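Long-range contacts in predicted metal-dependent hydrolase of the TIM-barrel fold (Lactobacillus casei, PDB 2QPX), which is of unknown function but binds two zinc ions in a TIM-barrel of the amidohydrolase type and is probably a metal-dependent hydrolase: residues T311-A316 with N357-Q362; A171-L176 with R200-P205; P80-Y85 with T321-Y326. One frame throughout, in Å; residues are numbered along the deposited sequence. Where two conformers were deposited one is given.

Contact 1: T311-A316 with N357-Q362; sequences TRILFA and NAICWQ
Ile359 and Ile313 meet where a late helix of the TIM-barrel, 349-367, lies against the short barrel strand 313-314. The two isoleucines pack at a slant: CG2 of Ile313 lies 3.7 Å from CG1 of Ile359 and nearly as close to its CD1. With chi1 of Ile359 at -62°, CG1 lies anti to the carbonyl carbon and CG2 anti to the backbone N; both branches thereby border the carbonyl oxygen of Ile313, with CG1 3.6 Å from that O. The same oxygen receives a CA-H...O contact from Ile359 CA at 3.5 Å. At the start of the strand segment, the methyl CG2 of Thr311 reaches CB of Ala358 at 4.4 Å. Ile359 lies within a wider pi-type turn, in which Asn357 O accepts from both Trp361 N and Gln362 N, one from each face of its carbonyl plane. The Ile359 carbonyl instead turns to the strand segment. Phe315 starts toward the helix, its CB 4.0 Å from Cys360 O, but with CG anti to the backbone N the ring is carried away to meet Phe333 of helix 323-342, which also touches Ile359. Leu314 CA approaches Ile359 O at 3.6 Å. Phe315 N donates to that oxygen over 2.9 Å, with an N-H...O angle of 153° and the donor tilted 33° from the carbonyl plane.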
loop_
_atom_site.group_PDB
_atom_site.type_symbol
_atom_site.label_atom_id
_atom_site.label_comp_id
_atom_site.label_asym_id
_atom_site.label_seq_id
_atom_site.Cartn_x
_atom_site.Cartn_y
_atom_site.Cartn_z
ATOM N N THR A 311 18.705 -6.801 -10.705
ATOM C CA THR A 311 18.775 -7.307 -12.055
ATOM C C THR A 311 17.410 -7.679 -12.672
ATOM O O THR A 311 17.356 -8.220 -13.774
ATOM C CB THR A 311 19.698 -8.507 -12.120
ATOM O OG1 THR A 311 19.289 -9.466 -11.133
ATOM C CG2 THR A 311 21.176 -8.042 -11.903
ATOM N N ARG A 312 16.314 -7.335 -11.974
ATOM C CA ARG A 312 14.962 -7.590 -12.490
ATOM C C ARG A 312 14.140 -6.344 -12.774
ATOM O O ARG A 312 13.071 -6.450 -13.388
ATOM C CB ARG A 312 14.195 -8.480 -11.533
ATOM C CG ARG A 312 14.763 -9.931 -11.415
ATOM C CD ARG A 312 14.672 -10.739 -12.704
ATOM N NE ARG A 312 14.949 -12.134 -12.387
ATOM C CZ ARG A 312 14.075 -12.954 -11.810
ATOM N NH1 ARG A 312 12.800 -12.588 -11.666
ATOM N NH2 ARG A 312 14.468 -14.144 -11.415
ATOM N N ILE A 313 14.613 -5.183 -12.304
ATOM C CA ILE A 313 13.915 -3.907 -12.512
ATOM C C ILE A 313 14.530 -3.212 -13.742
ATOM O O ILE A 313 15.738 -3.232 -13.941
ATOM C CB ILE A 313 13.793 -3.030 -11.208
ATOM C CG1 ILE A 313 12.740 -1.912 -11.398
ATOM C CG2 ILE A 313 15.151 -2.506 -10.777
ATOM C CD1 ILE A 313 12.372 -1.099 -10.114
ATOM N N LEU A 314 13.672 -2.637 -14.584
ATOM C CA LEU A 314 14.075 -2.059 -15.884
ATOM C C LEU A 314 13.663 -0.591 -15.952
ATOM O O LEU A 314 12.677 -0.184 -15.355
ATOM C CB LEU A 314 13.355 -2.768 -17.049
ATOM C CG LEU A 314 13.411 -4.298 -17.089
ATOM C CD1 LEU A 314 12.585 -4.861 -18.274
ATOM C CD2 LEU A 314 14.859 -4.801 -17.133
ATOM N N PHE A 315 14.413 0.198 -16.717
ATOM C CA PHE A 315 13.930 1.506 -17.159
ATOM C C PHE A 315 12.940 1.362 -18.333
ATOM O O PHE A 315 13.211 0.680 -19.320
ATOM C CB PHE A 315 15.053 2.415 -17.661
ATOM C CG PHE A 315 14.550 3.664 -18.306
ATOM C CD1 PHE A 315 13.984 4.670 -17.537
ATOM C CD2 PHE A 315 14.556 3.803 -19.683
ATOM C CE1 PHE A 315 13.462 5.787 -18.128
ATOM C CE2 PHE A 315 14.003 4.933 -20.293
ATOM C CZ PHE A 315 13.499 5.910 -19.516
ATOM N N ALA A 316 11.811 2.068 -18.215
ATOM C CA ALA A 316 10.969 2.409 -19.344
ATOM C C ALA A 316 10.308 3.734 -19.050
ATOM O O ALA A 316 10.165 4.119 -17.901
ATOM C CB ALA A 316 9.869 1.350 -19.642
ATOM N N ASN A 357 23.769 0.104 -14.439
ATOM C CA ASN A 357 23.867 -0.306 -15.810
ATOM C C ASN A 357 22.789 -1.376 -16.177
ATOM O O ASN A 357 22.184 -1.309 -17.241
ATOM C CB ASN A 357 25.265 -0.833 -16.140
ATOM C CG ASN A 357 26.260 0.260 -16.449
ATOM O OD1 ASN A 357 25.930 1.247 -17.093
ATOM N ND2 ASN A 357 27.523 0.040 -16.040
ATOM N N ALA A 358 22.605 -2.357 -15.295
ATOM C CA ALA A 358 21.617 -3.419 -15.476
ATOM C C ALA A 358 20.243 -2.798 -15.705
ATOM O O ALA A 358 19.537 -3.098 -16.672
ATOM C CB ALA A 358 21.632 -4.337 -14.232
ATOM N N ILE A 359 19.876 -1.908 -14.791
ATOM C CA ILE A 359 18.534 -1.339 -14.781
ATOM C C ILE A 359 18.267 -0.450 -16.015
ATOM O O ILE A 359 17.203 -0.532 -16.640
ATOM C CB ILE A 359 18.311 -0.548 -13.501
ATOM C CG1 ILE A 359 18.416 -1.459 -12.254
ATOM C CG2 ILE A 359 16.969 0.186 -13.508
ATOM C CD1 ILE A 359 18.521 -0.718 -10.889
ATOM N N CYS A 360 19.252 0.398 -16.362
ATOM C CA CYS A 360 19.065 1.383 -17.396
ATOM C C CYS A 360 19.055 0.807 -18.829
ATOM O O CYS A 360 18.335 1.311 -19.700
ATOM C CB CYS A 360 20.108 2.505 -17.220
ATOM S SG CYS A 360 19.765 3.553 -15.832
ATOM N N TRP A 361 19.876 -0.208 -19.079
ATOM C CA TRP A 361 20.013 -0.728 -20.418
ATOM C C TRP A 361 20.397 -2.206 -20.535
ATOM O O TRP A 361 20.013 -2.872 -21.488
ATOM C CB TRP A 361 21.036 0.111 -21.243
ATOM C CG TRP A 361 22.414 0.101 -20.654
ATOM C CD1 TRP A 361 22.895 0.906 -19.679
ATOM C CD2 TRP A 361 23.470 -0.817 -20.986
ATOM N NE1 TRP A 361 24.197 0.549 -19.363
ATOM C CE2 TRP A 361 24.568 -0.503 -20.158
ATOM C CE3 TRP A 361 23.585 -1.876 -21.897
ATOM C CZ2 TRP A 361 25.760 -1.226 -20.197
ATOM C CZ3 TRP A 361 24.780 -2.606 -21.926
ATOM C CH2 TRP A 361 25.839 -2.271 -21.088
ATOM N N GLN A 362 21.229 -2.697 -19.620
ATOM C CA GLN A 362 21.866 -3.966 -19.863
ATOM C C GLN A 362 20.931 -5.172 -19.702
ATOM O O GLN A 362 20.982 -6.108 -20.505
ATOM C CB GLN A 362 23.115 -4.108 -18.998
ATOM C CG GLN A 362 23.946 -5.326 -19.292
ATOM C CD GLN A 362 25.020 -5.547 -18.239
ATOM O OE1 GLN A 362 24.760 -5.473 -17.026
ATOM N NE2 GLN A 362 26.210 -5.855 -18.688
#

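Contact 2: A171-L176 with R200-P205; sequences AYRVGL and RLTSKP
Arg200, in one of its two deposited conformers, lays its chain across Arg173, with Arg200 CG 3.7 Å above the centre of the Arg173 guanidinium and the two guanidinium planes 49° apart. In that conformer Arg200 NH1 comes within 3.1 Å of Arg173 NE; both are donors, so this is a close approach of like charges and no bond, and it is doubtful as a constant feature. Glu135, which forms a salt bridge with Arg173 NH1, probably offsets part of any repulsion. Leu201 gives its carbonyl: Arg173 NH1 donates to Leu201 O over 2.9 Å, with the acceptor at the guanidinium edge. The bend of Arg173 at chi2 (-70°) folds its chain around this oxygen, leaving CD 3.3 Å from Leu201 O. In this TIM-barrel the pairing joins the end of helix 170-173, where neighbouring Tyr172 packs on the zinc ligand His228, to the loop leading into helix 204-221. Thr202 O lies 3.2 Å from Val174 CG1 and shares a water with Arg173 O. Ser203 is the N-cap, its OG accepting from Leu206 N. Lys204 sets CB 3.8 Å from Val174 CG1 and runs extended until chi4; its NZ binds His177 O and Asp208, and a water 2.7 Å from Lys204 NZ donates to Gly175 O.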
loop_
_atom_site.group_PDB
_atom_site.type_symbol
_atom_site.label_atom_id
_atom_site.label_comp_id
_atom_site.label_asym_id
_atom_site.label_seq_id
_atom_site.Cartn_x
_atom_site.Cartn_y
_atom_site.Cartn_z
ATOM N N ALA A 171 -5.014 -6.129 -18.555
ATOM C CA ALA A 171 -5.369 -5.370 -17.350
ATOM C C ALA A 171 -6.405 -4.292 -17.652
ATOM O O ALA A 171 -7.266 -4.006 -16.807
ATOM C CB ALA A 171 -4.118 -4.747 -16.717
ATOM N N TYR A 172 -6.332 -3.683 -18.831
ATOM C CA TYR A 172 -7.263 -2.598 -19.215
ATOM C C TYR A 172 -8.667 -3.158 -19.601
ATOM O O TYR A 172 -9.664 -2.401 -19.618
ATOM C CB TYR A 172 -6.750 -1.836 -20.442
ATOM C CG TYR A 172 -5.547 -0.921 -20.278
ATOM C CD1 TYR A 172 -5.650 0.288 -19.641
ATOM C CD2 TYR A 172 -4.337 -1.240 -20.861
ATOM C CE1 TYR A 172 -4.569 1.156 -19.552
ATOM C CE2 TYR A 172 -3.247 -0.389 -20.791
ATOM C CZ TYR A 172 -3.361 0.799 -20.135
ATOM O OH TYR A 172 -2.224 1.620 -20.110
ATOM N N ARG A 173 -8.750 -4.438 -19.950
ATOM C CA ARG A 173 -9.959 -5.011 -20.544
ATOM C C ARG A 173 -10.711 -5.879 -19.538
ATOM O O ARG A 173 -11.947 -5.777 -19.409
ATOM C CB ARG A 173 -9.633 -5.802 -21.807
ATOM C CG ARG A 173 -8.921 -4.995 -22.909
ATOM C CD ARG A 173 -9.845 -4.014 -23.503
ATOM N NE ARG A 173 -9.196 -3.090 -24.427
ATOM C CZ ARG A 173 -8.952 -3.320 -25.704
ATOM N NH1 ARG A 173 -9.228 -4.487 -26.281
ATOM N NH2 ARG A 173 -8.416 -2.345 -26.433
ATOM N N VAL A 174 -9.970 -6.744 -18.862
ATOM C CA VAL A 174 -10.529 -7.819 -18.034
ATOM C C VAL A 174 -9.843 -8.032 -16.691
ATOM O O VAL A 174 -10.312 -8.829 -15.866
ATOM C CB VAL A 174 -10.539 -9.144 -18.821
ATOM C CG1 VAL A 174 -11.471 -9.043 -20.054
ATOM C CG2 VAL A 174 -9.126 -9.575 -19.261
ATOM N N GLY A 175 -8.715 -7.374 -16.459
ATOM C CA GLY A 175 -7.998 -7.549 -15.242
ATOM C C GLY A 175 -6.964 -8.664 -15.357
ATOM O O GLY A 175 -6.790 -9.279 -16.429
ATOM N N LEU A 176 -6.287 -8.924 -14.244
ATOM C CA LEU A 176 -5.118 -9.794 -14.227
ATOM C C LEU A 176 -5.277 -11.114 -13.460
ATOM O O LEU A 176 -4.296 -11.817 -13.236
ATOM C CB LEU A 176 -3.872 -9.056 -13.712
ATOM C CG LEU A 176 -3.356 -7.916 -14.599
ATOM C CD1 LEU A 176 -2.217 -7.201 -13.859
ATOM C CD2 LEU A 176 -2.926 -8.498 -15.947
ATOM N N ARG A 200 -13.616 -3.871 -30.119
ATOM C CA ARG A 200 -12.799 -4.004 -28.907
ATOM C C ARG A 200 -12.925 -5.405 -28.287
ATOM O O ARG A 200 -14.031 -5.843 -28.007
ATOM C CB ARG A 200 -13.306 -2.956 -27.910
ATOM C CG ARG A 200 -12.473 -2.653 -26.691
ATOM C CD ARG A 200 -13.039 -1.391 -25.978
ATOM N NE ARG A 200 -13.211 -1.613 -24.546
ATOM C CZ ARG A 200 -12.325 -1.307 -23.606
ATOM N NH1 ARG A 200 -11.170 -0.724 -23.909
ATOM N NH2 ARG A 200 -12.596 -1.591 -22.342
ATOM N N LEU A 201 -11.802 -6.069 -28.045
ATOM C CA LEU A 201 -11.784 -7.377 -27.368
ATOM C C LEU A 201 -11.892 -7.166 -25.831
ATOM O O LEU A 201 -11.013 -6.578 -25.214
ATOM C CB LEU A 201 -10.510 -8.132 -27.708
ATOM C CG LEU A 201 -10.287 -9.467 -27.016
ATOM C CD1 LEU A 201 -11.516 -10.408 -27.203
ATOM C CD2 LEU A 201 -8.982 -10.082 -27.486
ATOM N N THR A 202 -12.996 -7.619 -25.252
ATOM C CA THR A 202 -13.310 -7.458 -23.836
ATOM C C THR A 202 -13.732 -8.764 -23.152
ATOM O O THR A 202 -14.036 -8.758 -21.964
ATOM C CB THR A 202 -14.416 -6.398 -23.628
ATOM O OG1 THR A 202 -15.645 -6.849 -24.226
ATOM C CG2 THR A 202 -13.969 -5.018 -24.204
ATOM N N SER A 203 -13.716 -9.870 -23.886
ATOM C CA SER A 203 -14.156 -11.170 -23.340
ATOM C C SER A 203 -13.043 -11.791 -22.460
ATOM O O SER A 203 -11.976 -12.135 -22.985
ATOM C CB SER A 203 -14.397 -12.143 -24.483
ATOM O OG SER A 203 -14.625 -13.465 -23.992
ATOM N N LYS A 204 -13.290 -11.911 -21.154
ATOM C CA LYS A 204 -12.351 -12.534 -20.241
ATOM C C LYS A 204 -12.057 -14.002 -20.616
ATOM O O LYS A 204 -10.884 -14.404 -20.664
ATOM C CB LYS A 204 -12.767 -12.373 -18.778
ATOM C CG LYS A 204 -11.746 -12.981 -17.830
ATOM C CD LYS A 204 -11.968 -12.534 -16.430
ATOM C CE LYS A 204 -11.222 -13.380 -15.398
ATOM N NZ LYS A 204 -9.749 -13.412 -15.544
ATOM N N PRO A 205 -13.090 -14.822 -20.896
ATOM C CA PRO A 205 -12.773 -16.180 -21.321
ATOM C C PRO A 205 -11.855 -16.244 -22.537
ATOM O O PRO A 205 -10.888 -17.020 -22.557
ATOM C CB PRO A 205 -14.160 -16.776 -21.643
ATOM C CG PRO A 205 -15.130 -15.945 -20.917
ATOM C CD PRO A 205 -14.544 -14.590 -20.794
HETATM O O HOH W 1 -14.596 -7.192 -19.835
HETATM O O HOH W 2 -9.289 -10.583 -13.923
HETATM O O HOH W 3 -8.115 -11.858 -16.939
#

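Contact 3: P80-Y85 with T321-Y326; sequences PGYATY and TYPEMY
Tyr85 reaches from helix 79-92 to the first turn of helix 323-342, where Pro323 and Glu324 receive it. Its CB points at that turn, and with CG anti to the backbone N (chi1 -174°) the ring extends toward helix 323-342. Along one side of the ring, CD2 and CE2 pass the Pro323 pyrrolidine, CE2 lying 3.7 Å from Pro323 CG. CZ is next to the carboxylate, 3.4 Å from Glu324 OE2, and the hydroxyl completes the reach: Tyr85 OH donates to Glu324 OE2 over a short 2.6 Å, meeting that oxygen from above the carboxylate plane, which is turned 60° from the ring. One turn earlier, Tyr82 sends its OH to the edge of the Tyr322 ring, 3.4 Å from CD1, and bonds to Ile23 O. The contact thus packs helix 79-92 against the start of helix 323-342 of the TIM-barrel. A phenylalanine in place of Tyr85 lacks the hydroxyl and would probably leave Glu324 OE2 without its phenol donor. Because Arg30 forms a salt bridge with the same Glu324 OE2, a cation and a phenol serve one buried oxygen, which would be expected to keep the carboxylate ionised.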
loop_
_atom_site.group_PDB
_atom_site.type_symbol
_atom_site.label_atom_id
_atom_site.label_comp_id
_atom_site.label_asym_id
_atom_site.label_seq_id
_atom_site.Cartn_x
_atom_site.Cartn_y
_atom_site.Cartn_z
ATOM N N PRO A 80 12.460 19.776 -39.857
ATOM C CA PRO A 80 13.856 19.898 -39.389
ATOM C C PRO A 80 13.961 20.335 -37.926
ATOM O O PRO A 80 14.757 19.776 -37.159
ATOM C CB PRO A 80 14.480 20.959 -40.340
ATOM C CG PRO A 80 13.530 21.142 -41.392
ATOM C CD PRO A 80 12.185 20.663 -41.003
ATOM N N GLY A 81 13.149 21.310 -37.551
ATOM C CA GLY A 81 13.126 21.778 -36.151
ATOM C C GLY A 81 12.710 20.655 -35.207
ATOM O O GLY A 81 13.314 20.476 -34.157
ATOM N N TYR A 82 11.691 19.916 -35.589
ATOM C CA TYR A 82 11.190 18.838 -34.720
ATOM C C TYR A 82 12.250 17.752 -34.535
ATOM O O TYR A 82 12.423 17.233 -33.421
ATOM C CB TYR A 82 9.899 18.284 -35.278
ATOM C CG TYR A 82 9.062 17.423 -34.316
ATOM C CD1 TYR A 82 8.792 17.853 -33.015
ATOM C CD2 TYR A 82 8.452 16.264 -34.751
ATOM C CE1 TYR A 82 7.983 17.107 -32.183
ATOM C CE2 TYR A 82 7.653 15.501 -33.919
ATOM C CZ TYR A 82 7.375 15.953 -32.654
ATOM O OH TYR A 82 6.539 15.202 -31.808
ATOM N N ALA A 83 12.968 17.390 -35.603
ATOM C CA ALA A 83 14.053 16.437 -35.468
ATOM C C ALA A 83 15.145 16.996 -34.543
ATOM O O ALA A 83 15.653 16.296 -33.673
ATOM C CB ALA A 83 14.623 16.039 -36.861
ATOM N N THR A 84 15.523 18.256 -34.740
ATOM C CA THR A 84 16.506 18.890 -33.864
ATOM C C THR A 84 16.093 18.820 -32.393
ATOM O O THR A 84 16.877 18.446 -31.532
ATOM C CB THR A 84 16.718 20.391 -34.258
ATOM O OG1 THR A 84 17.256 20.442 -35.585
ATOM C CG2 THR A 84 17.655 21.101 -33.287
ATOM N N TYR A 85 14.843 19.148 -32.169
ATOM C CA TYR A 85 14.263 19.185 -30.807
ATOM C C TYR A 85 14.241 17.796 -30.157
ATOM O O TYR A 85 14.693 17.611 -29.021
ATOM C CB TYR A 85 12.863 19.760 -30.881
ATOM C CG TYR A 85 12.208 19.990 -29.537
ATOM C CD1 TYR A 85 12.771 20.861 -28.602
ATOM C CD2 TYR A 85 11.037 19.325 -29.190
ATOM C CE1 TYR A 85 12.183 21.074 -27.378
ATOM C CE2 TYR A 85 10.437 19.541 -27.941
ATOM C CZ TYR A 85 11.025 20.426 -27.046
ATOM O OH TYR A 85 10.453 20.629 -25.797
ATOM N N THR A 321 3.755 10.454 -27.835
ATOM C CA THR A 321 3.292 11.740 -28.359
ATOM C C THR A 321 4.392 12.790 -28.546
ATOM O O THR A 321 4.633 13.229 -29.662
ATOM C CB THR A 321 2.089 12.272 -27.498
ATOM O OG1 THR A 321 1.026 11.323 -27.528
ATOM C CG2 THR A 321 1.571 13.647 -28.015
ATOM N N TYR A 322 5.056 13.178 -27.467
ATOM C CA TYR A 322 6.061 14.202 -27.481
ATOM C C TYR A 322 7.287 13.847 -26.686
ATOM O O TYR A 322 7.208 13.144 -25.687
ATOM C CB TYR A 322 5.457 15.493 -26.927
ATOM C CG TYR A 322 4.509 16.292 -27.815
ATOM C CD1 TYR A 322 4.751 16.472 -29.173
ATOM C CD2 TYR A 322 3.404 16.925 -27.276
ATOM C CE1 TYR A 322 3.928 17.293 -29.942
ATOM C CE2 TYR A 322 2.593 17.749 -28.024
ATOM C CZ TYR A 322 2.848 17.924 -29.369
ATOM O OH TYR A 322 2.017 18.754 -30.061
ATOM N N PRO A 323 8.450 14.387 -27.085
ATOM C CA PRO A 323 9.695 14.025 -26.406
ATOM C C PRO A 323 9.784 14.455 -24.960
ATOM O O PRO A 323 10.527 13.842 -24.196
ATOM C CB PRO A 323 10.781 14.662 -27.271
ATOM C CG PRO A 323 10.074 15.833 -27.950
ATOM C CD PRO A 323 8.691 15.281 -28.244
ATOM N N GLU A 324 9.023 15.472 -24.570
ATOM C CA GLU A 324 8.994 15.859 -23.144
ATOM C C GLU A 324 8.591 14.714 -22.226
ATOM O O GLU A 324 9.068 14.644 -21.089
ATOM C CB GLU A 324 8.037 17.022 -22.887
ATOM C CG GLU A 324 8.448 18.336 -23.499
ATOM C CD GLU A 324 7.994 18.562 -24.948
ATOM O OE1 GLU A 324 7.651 17.617 -25.672
ATOM O OE2 GLU A 324 8.085 19.730 -25.399
HETATM N N MSE A 325 7.673 13.862 -22.677
HETATM C CA MSE A 325 7.217 12.798 -21.812
HETATM C C MSE A 325 8.328 11.767 -21.660
HETATM O O MSE A 325 8.497 11.190 -20.587
HETATM C CB MSE A 325 5.934 12.168 -22.336
HETATM C CG MSE A 325 5.315 11.092 -21.429
HETATM SE SE MSE A 325 3.555 10.588 -21.993
HETATM C CE MSE A 325 3.199 9.222 -20.616
ATOM N N TYR A 326 9.066 11.498 -22.754
ATOM C CA TYR A 326 10.232 10.653 -22.650
ATOM C C TYR A 326 11.295 11.261 -21.711
ATOM O O TYR A 326 11.865 10.569 -20.823
ATOM C CB TYR A 326 10.866 10.468 -24.035
ATOM C CG TYR A 326 10.158 9.443 -24.933
ATOM C CD1 TYR A 326 9.106 9.789 -25.759
ATOM C CD2 TYR A 326 10.557 8.101 -24.914
ATOM C CE1 TYR A 326 8.490 8.840 -26.554
ATOM C CE2 TYR A 326 9.959 7.147 -25.719
ATOM C CZ TYR A 326 8.944 7.527 -26.543
ATOM O OH TYR A 326 8.387 6.554 -27.329
#

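In the fold
Contacts 1 and 3 are linked through the chain: strand 313-314 leads to helix 323-342, whose start carries contact 3, and helix 349-367 follows to close contact 1. Their centres are 24 Å apart, with nearest atoms about 5 Å apart. Contact 2 lies on the opposite side of the chain's centre from both, its centre 29 Å from that of contact 1 and 33 Å from that of contact 3. The two-zinc site, formed by His18, His20, the carboxylated Lys167, His228, His264 and Asp318, relates to all three unequally: the side chain of Tyr172 in contact 2 comes within about 3 Å of a zinc ion, whereas those of Thr321 and Phe315 stay about 11 and 12 Å from one.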